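Epimerase domain-containing protein (Bacillus cereus HuA2-4, PDB 6ZLK) interconverts UDP-glucuronic acid and UDP-galacturonic acid by epimerisation at C4 of the sugar, using a bound NAD. Local coordinates at residues M1-T6 against D74-H80; V28-F34 against F56-D62; E132-S138 against P277-D283. All blocks are in the same frame, centred on the assembly; numbering follows the deposited sequence.

In the fold
Three contacts illustrate how chemistry follows position in one chain. Contacts 1 and 2 belong to the parallel part of the same mixed sheet: strand 2-6 pairs with 77-80 in contact 1, strand 27-31 with 56-59 in contact 2, and strands 2-6 and 27-31 are neighbours in it; along the chain, contact 2 is nested inside the loop that contact 1 closes. Contact 1 is mostly buried and aliphatic, with charges confined to its beginning. Contact 2 is partly buried, rich in aromatic rings, and ends at the adenosine half of NAD. Contact 3, with its centre about 31 Å from that of contact 1, joins two surface loops by a glutamate carboxylate bonded to two successive backbone amides, a single backbone bridge and water.

Contact 1: M1-T6 against D74-H80; sequences MKILVT and DIDVVYH
Strands 2-6 and 77-80 run parallel, 4.7 Å apart at closest approach and 15° from exact alignment, with Leu4 N donating to Val77 O, Tyr79 N to Leu4 O and Thr6 N to Tyr79 O. Where the pairing begins, Lys2 O takes a bond from Asp76 N and a weak one from Val77 N. Asp76 answers with its carboxylate: OD2 receives Lys2 N at 2.9 Å through its anti lone pair, so that residues 2 and 76 grip each other twice. Lys2 itself swings its extended chain past Asp74, and NZ meets OD2 at 2.8 Å in a salt bridge, coming from above the carboxylate plane. These are the first and fourth strands, in chain order, of the Rossmann fold that carries NAD in this epimerase family, lying side by side in the sheet. On one face, Ile3 CG2, anti to its own nitrogen, reaches the edge of the Tyr79 ring, 3.6 Å from CD2; the hydroxyl of that tyrosine bonds Thr225 O, and Leu229 of helix 218-230 packs on the same face. Met1 SD touches Val77 CG2 at 3.7 Å. The other face carries Leu4, whose CB rests 4.0 Å from Ile75 CG2, and the pair Thr6 and His80. Thr6 OG1 lies near the plane of the imidazole and is hydrogen-bonded to ND1 at 2.7 Å, while His80 NE2 bonds Thr106, fixing the ring at two corners.

Contact 2: V28-F34 against F56-D62; sequences VVGIDHF and FQFIRED. With NAD (nicotinamide-adenine-dinucleotide), chain E.
Backbone bonds knit Val28-Asp32 to Gln57-Ile59: Gln57 N reaches Val28 O, Gly30 N reaches Gln57 O, Ile59 N reaches Gly30 O, and Asp32 N closes the series on Ile59 O at 3.1 Å. Apolar contacts fill both faces. Phe56 lays CD1 3.8 Å from Val28 CG1, whereas on the opposite face Val29 CG1 meets Ile59 CD1 at 3.7 Å. Phe58 swings its ring along Gly30 and Asp32, its CZ 3.4 Å from Asp32 O. Beyond it the Phe34 ring is nearly parallel, planes 19° apart, but slid so far that the two scarcely overlap. Strand 27-31, helix 44-51 and strand 56-59 form a beta-alpha-beta unit of the Rossmann fold, with the NAD adenosine at the C-terminal ends of its strands. Polar bonds gather there. Asp32, its CG anti to the backbone N (chi1 -160°), offers OD1 to ribose O2B at 2.7 Å and OD2 to O3B; OD1 also takes Phe34 N in an Asx turn, and Ala9 N bonds OD2. Asp62 OD1 receives adenine N6A at 2.8 Å. His33 is stacked against Asp62, whose CB sits over the ring face, 3.6 Å from the centroid, with carboxylate and imidazole planes 22° apart. Farther out, the Arg60 guanidinium turns one face to Phe34 CD2, and a water accepting from Arg60 NE donates to His33 O.

Contact 3: E132-S138 against P277-D283; sequences EKSGAVS and PKQTWAD
The carboxylate of Glu132 grips two successive backbone amides, Lys278 N on OE1 at 2.7 Å and Gln279 N on OE2 at 3.2 Å. Each oxygen uses its syn lone pair; the first bond is almost straight at 173°, the second markedly bent. A turn at chi2 (72°) folds the glutamate chain toward the 277-283 loop. At the other end Val137 gives its N to Trp281 O at 2.9 Å and takes Asp283 N on its own O, the latter donor standing well above the carbonyl plane. Next to Val137, Ala136 CB lies over a face of the indole, 3.7 Å from the centroid of the five-membered ring and almost on its normal, a CH-pi contact. A water donates to both Ala136 O and Asp283 OD2. Behind the 277-283 loop, Thr280 bonds Asp214 N, Asp214 takes Ala282 N, and Arg213 holds Pro277 O, while Asp283 OD1 pairs with Ser285. The side chain of Pro277 is about 6 Å from the bound UDP-sugar; the isolated beta bridge and the Glu132 bonds thus join two surface loops beside the substrate pocket of an extended short-chain dehydrogenase fold.

Contact 1: M1-T6 against D74-H80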
loop_
_atom_site.group_PDB
_atom_site.type_symbol
_atom_site.label_atom_id
_atom_site.label_comp_id
_atom_site.label_asym_id
_atom_site.label_seq_id
_atom_site.Cartn_x
_atom_site.Cartn_y
_atom_site.Cartn_z
ATOM N N MET A 1 -10.226 27.280 -16.688
ATOM C CA MET A 1 -9.559 26.299 -15.795
ATOM C C MET A 1 -8.868 25.248 -16.663
ATOM O O MET A 1 -9.503 24.762 -17.651
ATOM C CB MET A 1 -10.624 25.615 -14.946
ATOM C CG MET A 1 -10.027 24.522 -14.101
ATOM S SD MET A 1 -11.087 24.250 -12.752
ATOM C CE MET A 1 -10.641 25.658 -11.736
ATOM N N LYS A 2 -7.652 24.874 -16.316
ATOM C CA LYS A 2 -6.882 23.902 -17.102
ATOM C C LYS A 2 -6.764 22.642 -16.254
ATOM O O LYS A 2 -6.286 22.690 -15.120
ATOM C CB LYS A 2 -5.497 24.388 -17.504
ATOM C CG LYS A 2 -4.854 23.533 -18.593
ATOM C CD LYS A 2 -3.661 24.129 -19.304
ATOM C CE LYS A 2 -3.210 23.208 -20.397
ATOM N NZ LYS A 2 -2.275 23.886 -21.318
ATOM N N ILE A 3 -7.169 21.538 -16.831
ATOM C CA ILE A 3 -7.371 20.269 -16.109
ATOM C C ILE A 3 -6.527 19.195 -16.789
ATOM O O ILE A 3 -6.659 18.950 -18.002
ATOM C CB ILE A 3 -8.861 19.904 -16.110
ATOM C CG1 ILE A 3 -9.741 21.024 -15.536
ATOM C CG2 ILE A 3 -9.054 18.598 -15.370
ATOM C CD1 ILE A 3 -11.164 20.820 -15.789
ATOM N N LEU A 4 -5.734 18.490 -16.005
ATOM C CA LEU A 4 -4.977 17.317 -16.467
ATOM C C LEU A 4 -5.786 16.089 -16.119
ATOM O O LEU A 4 -6.180 15.931 -14.938
ATOM C CB LEU A 4 -3.632 17.212 -15.770
ATOM C CG LEU A 4 -2.829 15.967 -16.095
ATOM C CD1 LEU A 4 -2.419 15.974 -17.561
ATOM C CD2 LEU A 4 -1.610 15.899 -15.193
ATOM N N VAL A 5 -6.096 15.245 -17.098
ATOM C CA VAL A 5 -6.760 13.949 -16.856
ATOM C C VAL A 5 -5.786 12.852 -17.154
ATOM O O VAL A 5 -5.446 12.686 -18.364
ATOM C CB VAL A 5 -8.038 13.752 -17.677
ATOM C CG1 VAL A 5 -8.639 12.395 -17.394
ATOM C CG2 VAL A 5 -9.044 14.862 -17.389
ATOM N N THR A 6 -5.300 12.157 -16.160
ATOM C CA THR A 6 -4.410 11.001 -16.435
ATOM C C THR A 6 -5.306 9.825 -16.775
ATOM O O THR A 6 -6.419 9.699 -16.199
ATOM C CB THR A 6 -3.451 10.679 -15.299
ATOM O OG1 THR A 6 -4.197 10.080 -14.228
ATOM C CG2 THR A 6 -2.724 11.912 -14.807
ATOM N N ASP A 74 1.024 24.760 -15.938
ATOM C CA ASP A 74 -0.183 25.599 -16.130
ATOM C C ASP A 74 -1.476 24.858 -15.706
ATOM O O ASP A 74 -2.580 25.309 -16.069
ATOM C CB ASP A 74 -0.215 26.114 -17.571
ATOM C CG ASP A 74 -0.248 24.970 -18.576
ATOM O OD1 ASP A 74 -0.104 23.780 -18.119
ATOM O OD2 ASP A 74 -0.412 25.255 -19.812
ATOM N N ILE A 75 -1.374 23.783 -14.920
ATOM C CA ILE A 75 -2.541 22.952 -14.528
ATOM C C ILE A 75 -3.162 23.474 -13.235
ATOM O O ILE A 75 -2.394 23.745 -12.269
ATOM C CB ILE A 75 -2.120 21.491 -14.376
ATOM C CG1 ILE A 75 -1.574 20.970 -15.698
ATOM C CG2 ILE A 75 -3.261 20.679 -13.807
ATOM C CD1 ILE A 75 -2.586 20.973 -16.806
ATOM N N ASP A 76 -4.466 23.642 -13.222
ATOM C CA ASP A 76 -5.254 24.023 -12.017
ATOM C C ASP A 76 -5.728 22.797 -11.238
ATOM O O ASP A 76 -5.909 22.863 -10.052
ATOM C CB ASP A 76 -6.451 24.878 -12.431
ATOM C CG ASP A 76 -5.983 26.158 -13.090
ATOM O OD1 ASP A 76 -5.229 26.881 -12.446
ATOM O OD2 ASP A 76 -6.280 26.371 -14.261
ATOM N N VAL A 77 -6.137 21.741 -11.920
ATOM C CA VAL A 77 -6.825 20.572 -11.349
ATOM C C VAL A 77 -6.230 19.339 -12.013
ATOM O O VAL A 77 -6.073 19.311 -13.262
ATOM C CB VAL A 77 -8.346 20.620 -11.569
ATOM C CG1 VAL A 77 -9.016 19.350 -11.114
ATOM C CG2 VAL A 77 -8.929 21.839 -10.862
ATOM N N VAL A 78 -5.924 18.352 -11.216
ATOM C CA VAL A 78 -5.548 17.003 -11.713
ATOM C C VAL A 78 -6.632 16.017 -11.378
ATOM O O VAL A 78 -7.105 16.002 -10.255
ATOM C CB VAL A 78 -4.221 16.499 -11.134
ATOM C CG1 VAL A 78 -3.950 15.072 -11.640
ATOM C CG2 VAL A 78 -3.092 17.467 -11.453
ATOM N N TYR A 79 -7.147 15.336 -12.391
ATOM C CA TYR A 79 -7.936 14.109 -12.228
ATOM C C TYR A 79 -7.024 12.934 -12.504
ATOM O O TYR A 79 -6.585 12.732 -13.653
ATOM C CB TYR A 79 -9.119 14.065 -13.169
ATOM C CG TYR A 79 -10.313 14.847 -12.735
ATOM C CD1 TYR A 79 -11.174 14.376 -11.748
ATOM C CD2 TYR A 79 -10.679 16.001 -13.397
ATOM C CE1 TYR A 79 -12.313 15.089 -11.424
ATOM C CE2 TYR A 79 -11.814 16.710 -13.100
ATOM C CZ TYR A 79 -12.658 16.245 -12.103
ATOM O OH TYR A 79 -13.813 16.931 -11.853
ATOM N N HIS A 80 -6.714 12.174 -11.468
ATOM C CA HIS A 80 -5.735 11.083 -11.597
ATOM C C HIS A 80 -6.474 9.751 -11.719
ATOM O O HIS A 80 -6.870 9.127 -10.724
ATOM C CB HIS A 80 -4.708 11.154 -10.469
ATOM C CG HIS A 80 -3.814 9.996 -10.540
ATOM N ND1 HIS A 80 -3.326 9.517 -11.747
ATOM C CD2 HIS A 80 -3.222 9.283 -9.551
ATOM C CE1 HIS A 80 -2.534 8.485 -11.481
ATOM N NE2 HIS A 80 -2.419 8.335 -10.110
#

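Contact 2: V28-F34 against F56-D62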
loop_
_atom_site.group_PDB
_atom_site.type_symbol
_atom_site.label_atom_id
_atom_site.label_comp_id
_atom_site.label_asym_id
_atom_site.label_seq_id
_atom_site.Cartn_x
_atom_site.Cartn_y
_atom_site.Cartn_z
ATOM N N VAL A 28 -8.561 20.915 -21.308
ATOM C CA VAL A 28 -8.215 19.576 -20.783
ATOM C C VAL A 28 -6.973 19.075 -21.494
ATOM O O VAL A 28 -6.874 19.188 -22.755
ATOM C CB VAL A 28 -9.364 18.592 -21.000
ATOM C CG1 VAL A 28 -8.991 17.186 -20.563
ATOM C CG2 VAL A 28 -10.605 19.065 -20.273
ATOM N N VAL A 29 -6.053 18.544 -20.719
ATOM C CA VAL A 29 -4.860 17.810 -21.205
ATOM C C VAL A 29 -5.040 16.357 -20.766
ATOM O O VAL A 29 -5.258 16.127 -19.561
ATOM C CB VAL A 29 -3.545 18.371 -20.644
ATOM C CG1 VAL A 29 -2.399 17.565 -21.212
ATOM C CG2 VAL A 29 -3.376 19.836 -20.912
ATOM N N GLY A 30 -5.068 15.430 -21.701
ATOM C CA GLY A 30 -5.165 13.999 -21.435
ATOM C C GLY A 30 -3.824 13.356 -21.616
ATOM O O GLY A 30 -3.099 13.723 -22.580
ATOM N N ILE A 31 -3.423 12.487 -20.716
ATOM C CA ILE A 31 -2.160 11.751 -20.879
ATOM C C ILE A 31 -2.475 10.276 -20.754
ATOM O O ILE A 31 -3.122 9.864 -19.767
ATOM C CB ILE A 31 -1.043 12.242 -19.932
ATOM C CG1 ILE A 31 0.271 11.505 -20.222
ATOM C CG2 ILE A 31 -1.444 12.127 -18.457
ATOM C CD1 ILE A 31 1.480 12.163 -19.585
ATOM N N ASP A 32 -1.996 9.444 -21.652
ATOM C CA ASP A 32 -2.304 8.011 -21.696
ATOM C C ASP A 32 -1.290 7.340 -22.624
ATOM O O ASP A 32 -1.227 7.826 -23.713
ATOM C CB ASP A 32 -3.781 7.862 -22.088
ATOM C CG ASP A 32 -4.324 6.493 -21.700
ATOM O OD1 ASP A 32 -3.661 5.499 -22.032
ATOM O OD2 ASP A 32 -5.364 6.406 -20.968
ATOM N N HIS A 33 -0.656 6.223 -22.264
ATOM C CA HIS A 33 0.169 5.527 -23.299
ATOM C C HIS A 33 -0.387 4.134 -23.574
ATOM O O HIS A 33 0.370 3.319 -24.201
ATOM C CB HIS A 33 1.658 5.531 -23.013
ATOM C CG HIS A 33 2.001 4.648 -21.884
ATOM N ND1 HIS A 33 1.238 4.685 -20.730
ATOM C CD2 HIS A 33 2.998 3.764 -21.707
ATOM C CE1 HIS A 33 1.777 3.826 -19.867
ATOM N NE2 HIS A 33 2.842 3.218 -20.467
ATOM N N PHE A 34 -1.700 3.949 -23.405
ATOM C CA PHE A 34 -2.462 2.826 -23.967
ATOM C C PHE A 34 -1.941 1.498 -23.412
ATOM O O PHE A 34 -1.470 0.633 -24.161
ATOM C CB PHE A 34 -2.375 2.811 -25.494
ATOM C CG PHE A 34 -2.889 4.023 -26.216
ATOM C CD1 PHE A 34 -3.894 4.831 -25.722
ATOM C CD2 PHE A 34 -2.398 4.318 -27.471
ATOM C CE1 PHE A 34 -4.348 5.953 -26.420
ATOM C CE2 PHE A 34 -2.876 5.417 -28.188
ATOM C CZ PHE A 34 -3.814 6.258 -27.635
ATOM N N PHE A 56 -8.755 20.709 -26.118
ATOM C CA PHE A 56 -8.223 19.383 -25.725
ATOM C C PHE A 56 -6.847 19.172 -26.343
ATOM O O PHE A 56 -6.638 19.476 -27.567
ATOM C CB PHE A 56 -9.190 18.266 -26.131
ATOM C CG PHE A 56 -8.720 16.917 -25.669
ATOM C CD1 PHE A 56 -8.839 16.574 -24.337
ATOM C CD2 PHE A 56 -8.079 16.031 -26.504
ATOM C CE1 PHE A 56 -8.374 15.356 -23.867
ATOM C CE2 PHE A 56 -7.694 14.767 -26.045
ATOM C CZ PHE A 56 -7.823 14.450 -24.711
ATOM N N GLN A 57 -5.910 18.694 -25.529
ATOM C CA GLN A 57 -4.561 18.272 -25.994
ATOM C C GLN A 57 -4.325 16.873 -25.470
ATOM O O GLN A 57 -4.710 16.600 -24.282
ATOM C CB GLN A 57 -3.477 19.129 -25.345
ATOM C CG GLN A 57 -2.039 18.732 -25.686
ATOM C CD GLN A 57 -0.946 19.492 -24.952
ATOM O OE1 GLN A 57 -1.193 20.395 -24.147
ATOM N NE2 GLN A 57 0.299 19.132 -25.243
ATOM N N PHE A 58 -3.760 15.999 -26.269
ATOM C CA PHE A 58 -3.415 14.628 -25.850
ATOM C C PHE A 58 -1.913 14.416 -25.850
ATOM O O PHE A 58 -1.205 14.851 -26.798
ATOM C CB PHE A 58 -4.160 13.639 -26.718
ATOM C CG PHE A 58 -3.931 12.226 -26.296
ATOM C CD1 PHE A 58 -4.461 11.764 -25.098
ATOM C CD2 PHE A 58 -3.172 11.370 -27.070
ATOM C CE1 PHE A 58 -4.254 10.464 -24.705
ATOM C CE2 PHE A 58 -2.995 10.054 -26.676
ATOM C CZ PHE A 58 -3.522 9.606 -25.490
ATOM N N ILE A 59 -1.411 13.729 -24.814
ATOM C CA ILE A 59 0.003 13.306 -24.715
ATOM C C ILE A 59 0.016 11.795 -24.620
ATOM O O ILE A 59 -0.505 11.214 -23.643
ATOM C CB ILE A 59 0.688 13.950 -23.501
ATOM C CG1 ILE A 59 0.641 15.471 -23.577
ATOM C CG2 ILE A 59 2.109 13.447 -23.320
ATOM C CD1 ILE A 59 0.894 16.128 -22.257
ATOM N N ARG A 60 0.625 11.147 -25.597
ATOM C CA ARG A 60 0.677 9.689 -25.665
ATOM C C ARG A 60 2.014 9.315 -25.036
ATOM O O ARG A 60 3.000 9.071 -25.769
ATOM C CB ARG A 60 0.515 9.169 -27.101
ATOM C CG ARG A 60 0.455 7.659 -27.177
ATOM C CD ARG A 60 0.540 7.191 -28.633
ATOM N NE ARG A 60 0.639 5.751 -28.587
ATOM C CZ ARG A 60 0.600 4.976 -29.673
ATOM N NH1 ARG A 60 0.467 5.529 -30.862
ATOM N NH2 ARG A 60 0.690 3.665 -29.552
ATOM N N GLU A 61 2.088 9.290 -23.708
ATOM C CA GLU A 61 3.367 9.008 -23.025
ATOM C C GLU A 61 3.027 8.378 -21.690
ATOM O O GLU A 61 1.949 8.696 -21.122
ATOM C CB GLU A 61 4.175 10.287 -22.725
ATOM C CG GLU A 61 4.888 10.970 -23.908
ATOM C CD GLU A 61 5.546 12.348 -23.682
ATOM O OE1 GLU A 61 5.970 12.693 -22.516
ATOM O OE2 GLU A 61 5.631 13.126 -24.693
ATOM N N ASP A 62 3.914 7.538 -21.211
ATOM C CA ASP A 62 3.858 7.016 -19.819
ATOM C C ASP A 62 4.096 8.174 -18.878
ATOM O O ASP A 62 5.021 8.903 -19.101
ATOM C CB ASP A 62 4.964 5.980 -19.634
ATOM C CG ASP A 62 4.963 5.192 -18.353
ATOM O OD1 ASP A 62 4.378 5.656 -17.359
ATOM O OD2 ASP A 62 5.564 4.073 -18.386
HETATM P PA NAD E . -8.851 1.897 -18.064
HETATM O O1A NAD E . -7.849 0.808 -18.056
HETATM O O2A NAD E . -9.916 1.923 -19.120
HETATM O O5B NAD E . -8.211 3.332 -17.977
HETATM C C5B NAD E . -6.971 3.625 -17.301
HETATM C C4B NAD E . -5.999 4.232 -18.284
HETATM O O4B NAD E . -4.771 4.517 -17.578
HETATM C C3B NAD E . -5.638 3.343 -19.460
HETATM O O3B NAD E . -6.162 3.803 -20.700
HETATM C C2B NAD E . -4.111 3.236 -19.372
HETATM O O2B NAD E . -3.428 3.239 -20.613
HETATM C C1B NAD E . -3.746 4.477 -18.551
HETATM N N9A NAD E . -2.496 4.365 -17.819
HETATM C C8A NAD E . -2.128 3.388 -16.930
HETATM N N7A NAD E . -0.932 3.559 -16.433
HETATM C C5A NAD E . -0.458 4.683 -17.106
HETATM C C6A NAD E . 0.764 5.371 -17.078
HETATM N N6A NAD E . 1.843 4.977 -16.365
HETATM N N1A NAD E . 0.879 6.489 -17.834
HETATM C C2A NAD E . -0.176 6.879 -18.584
HETATM N N3A NAD E . -1.364 6.276 -18.738
HETATM C C4A NAD E . -1.444 5.204 -17.954
HETATM O O3 NAD E . -9.564 1.756 -16.633
HETATM P PN NAD E . -10.938 2.458 -16.089
HETATM O O1N NAD E . -11.922 1.393 -15.945
HETATM O O2N NAD E . -11.187 3.642 -16.886
HETATM O O5D NAD E . -10.458 2.920 -14.659
HETATM C C5D NAD E . -10.082 4.235 -14.485
HETATM C C4D NAD E . -9.773 4.427 -13.027
HETATM O O4D NAD E . -10.947 4.172 -12.235
HETATM C C3D NAD E . -8.663 3.521 -12.475
HETATM O O3D NAD E . -7.851 4.265 -11.549
HETATM C C2D NAD E . -9.419 2.453 -11.687
HETATM O O2D NAD E . -8.590 1.839 -10.695
HETATM C C1D NAD E . -10.602 3.292 -11.216
HETATM N N1N NAD E . -11.815 2.524 -10.986
HETATM C C2N NAD E . -12.504 1.972 -12.026
HETATM C C3N NAD E . -13.626 1.262 -11.780
HETATM C C7N NAD E . -14.367 0.577 -12.876
HETATM O O7N NAD E . -15.375 -0.021 -12.544
HETATM N N7N NAD E . -13.939 0.707 -14.140
HETATM C C4N NAD E . -14.134 1.193 -10.471
HETATM C C5N NAD E . -13.344 1.631 -9.412
HETATM C C6N NAD E . -12.218 2.340 -9.696
HETATM O O HOH W 1 1.604 4.191 -26.596
#

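Contact 3: E132-S138 against P277-D283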
loop_
_atom_site.group_PDB
_atom_site.type_symbol
_atom_site.label_atom_id
_atom_site.label_comp_id
_atom_site.label_asym_id
_atom_site.label_seq_id
_atom_site.Cartn_x
_atom_site.Cartn_y
_atom_site.Cartn_z
ATOM N N GLU A 132 -14.038 -7.478 2.102
ATOM C CA GLU A 132 -15.360 -8.059 2.428
ATOM C C GLU A 132 -15.910 -7.353 3.649
ATOM O O GLU A 132 -15.336 -7.508 4.713
ATOM C CB GLU A 132 -15.329 -9.570 2.710
ATOM C CG GLU A 132 -16.725 -10.180 2.632
ATOM C CD GLU A 132 -17.317 -10.290 1.227
ATOM O OE1 GLU A 132 -16.791 -11.136 0.466
ATOM O OE2 GLU A 132 -18.291 -9.510 0.874
ATOM N N LYS A 133 -17.036 -6.660 3.504
ATOM C CA LYS A 133 -17.747 -6.012 4.627
ATOM C C LYS A 133 -19.240 -6.358 4.527
ATOM O O LYS A 133 -19.732 -6.609 3.411
ATOM C CB LYS A 133 -17.513 -4.500 4.585
ATOM C CG LYS A 133 -16.047 -4.061 4.488
ATOM C CD LYS A 133 -15.334 -4.097 5.819
ATOM C CE LYS A 133 -13.960 -3.457 5.788
ATOM N NZ LYS A 133 -13.187 -3.752 7.021
ATOM N N SER A 134 -19.906 -6.388 5.672
ATOM C CA SER A 134 -21.381 -6.479 5.780
ATOM C C SER A 134 -21.941 -5.055 5.801
ATOM O O SER A 134 -21.326 -4.147 6.426
ATOM C CB SER A 134 -21.801 -7.257 6.996
ATOM O OG SER A 134 -21.654 -6.465 8.167
ATOM N N GLY A 135 -23.067 -4.844 5.131
ATOM C CA GLY A 135 -23.728 -3.538 5.188
ATOM C C GLY A 135 -23.109 -2.570 4.181
ATOM O O GLY A 135 -22.168 -2.930 3.434
ATOM N N ALA A 136 -23.694 -1.383 4.077
ATOM C CA ALA A 136 -23.208 -0.306 3.203
ATOM C C ALA A 136 -21.951 0.287 3.825
ATOM O O ALA A 136 -21.926 0.618 5.001
ATOM C CB ALA A 136 -24.278 0.717 3.009
ATOM N N VAL A 137 -20.866 0.346 3.084
ATOM C CA VAL A 137 -19.607 0.779 3.693
ATOM C C VAL A 137 -19.484 2.307 3.649
ATOM O O VAL A 137 -19.651 2.945 2.613
ATOM C CB VAL A 137 -18.427 0.079 3.020
ATOM C CG1 VAL A 137 -18.516 -1.410 3.285
ATOM C CG2 VAL A 137 -18.290 0.394 1.538
ATOM N N SER A 138 -19.094 2.864 4.791
ATOM C CA SER A 138 -18.779 4.290 4.837
ATOM C C SER A 138 -17.251 4.472 4.776
ATOM O O SER A 138 -16.479 3.521 5.027
ATOM C CB SER A 138 -19.484 4.903 6.024
ATOM O OG SER A 138 -18.863 4.420 7.169
ATOM N N PRO A 277 -14.719 -9.845 -3.422
ATOM C CA PRO A 277 -15.719 -9.905 -2.374
ATOM C C PRO A 277 -17.061 -10.443 -2.893
ATOM O O PRO A 277 -17.377 -10.321 -4.087
ATOM C CB PRO A 277 -15.887 -8.428 -1.981
ATOM C CG PRO A 277 -15.600 -7.682 -3.257
ATOM C CD PRO A 277 -14.470 -8.458 -3.906
ATOM N N LYS A 278 -17.864 -10.992 -1.989
ATOM C CA LYS A 278 -19.219 -11.502 -2.296
ATOM C C LYS A 278 -20.169 -10.339 -2.537
ATOM O O LYS A 278 -21.160 -10.489 -3.233
ATOM C CB LYS A 278 -19.747 -12.367 -1.148
ATOM C CG LYS A 278 -19.071 -13.732 -1.066
ATOM C CD LYS A 278 -19.528 -14.565 0.128
ATOM C CE LYS A 278 -20.979 -15.009 0.041
ATOM N NZ LYS A 278 -21.551 -15.318 1.380
ATOM N N GLN A 279 -19.902 -9.198 -1.930
ATOM C CA GLN A 279 -20.822 -8.047 -1.978
ATOM C C GLN A 279 -20.010 -6.752 -1.957
ATOM O O GLN A 279 -19.037 -6.647 -1.166
ATOM C CB GLN A 279 -21.715 -8.089 -0.730
ATOM C CG GLN A 279 -22.520 -6.826 -0.493
ATOM C CD GLN A 279 -23.381 -6.983 0.737
ATOM O OE1 GLN A 279 -23.112 -6.409 1.795
ATOM N NE2 GLN A 279 -24.376 -7.862 0.627
ATOM N N THR A 280 -20.445 -5.749 -2.714
ATOM C CA THR A 280 -20.067 -4.335 -2.522
ATOM C C THR A 280 -21.380 -3.562 -2.401
ATOM O O THR A 280 -22.350 -3.842 -3.100
ATOM C CB THR A 280 -19.123 -3.792 -3.592
ATOM O OG1 THR A 280 -19.822 -3.570 -4.816
ATOM C CG2 THR A 280 -17.900 -4.641 -3.817
ATOM N N TRP A 281 -21.372 -2.582 -1.521
ATOM C CA TRP A 281 -22.551 -1.750 -1.235
ATOM C C TRP A 281 -22.035 -0.443 -0.639
ATOM O O TRP A 281 -21.420 -0.541 0.409
ATOM C CB TRP A 281 -23.482 -2.528 -0.310
ATOM C CG TRP A 281 -24.774 -1.837 0.001
ATOM C CD1 TRP A 281 -25.275 -0.688 -0.531
ATOM C CD2 TRP A 281 -25.711 -2.261 1.004
ATOM N NE1 TRP A 281 -26.468 -0.368 0.072
ATOM C CE2 TRP A 281 -26.755 -1.318 1.014
ATOM C CE3 TRP A 281 -25.748 -3.344 1.889
ATOM C CZ2 TRP A 281 -27.848 -1.448 1.878
ATOM C CZ3 TRP A 281 -26.818 -3.462 2.751
ATOM C CH2 TRP A 281 -27.840 -2.510 2.751
ATOM N N ALA A 282 -22.099 0.654 -1.379
ATOM C CA ALA A 282 -21.584 1.952 -0.900
ATOM C C ALA A 282 -22.633 2.625 -0.015
ATOM O O ALA A 282 -23.803 2.691 -0.373
ATOM C CB ALA A 282 -21.236 2.846 -2.049
ATOM N N ASP A 283 -22.177 3.232 1.073
ATOM C CA ASP A 283 -22.907 4.341 1.701
ATOM C C ASP A 283 -22.451 5.592 0.933
ATOM O O ASP A 283 -21.233 5.970 1.024
ATOM C CB ASP A 283 -22.504 4.451 3.168
ATOM C CG ASP A 283 -23.278 5.496 3.936
ATOM O OD1 ASP A 283 -23.838 6.402 3.304
ATOM O OD2 ASP A 283 -23.317 5.369 5.195
HETATM O O HOH W 2 -24.195 -6.873 4.327
HETATM O O HOH W 3 -22.967 2.870 6.451
#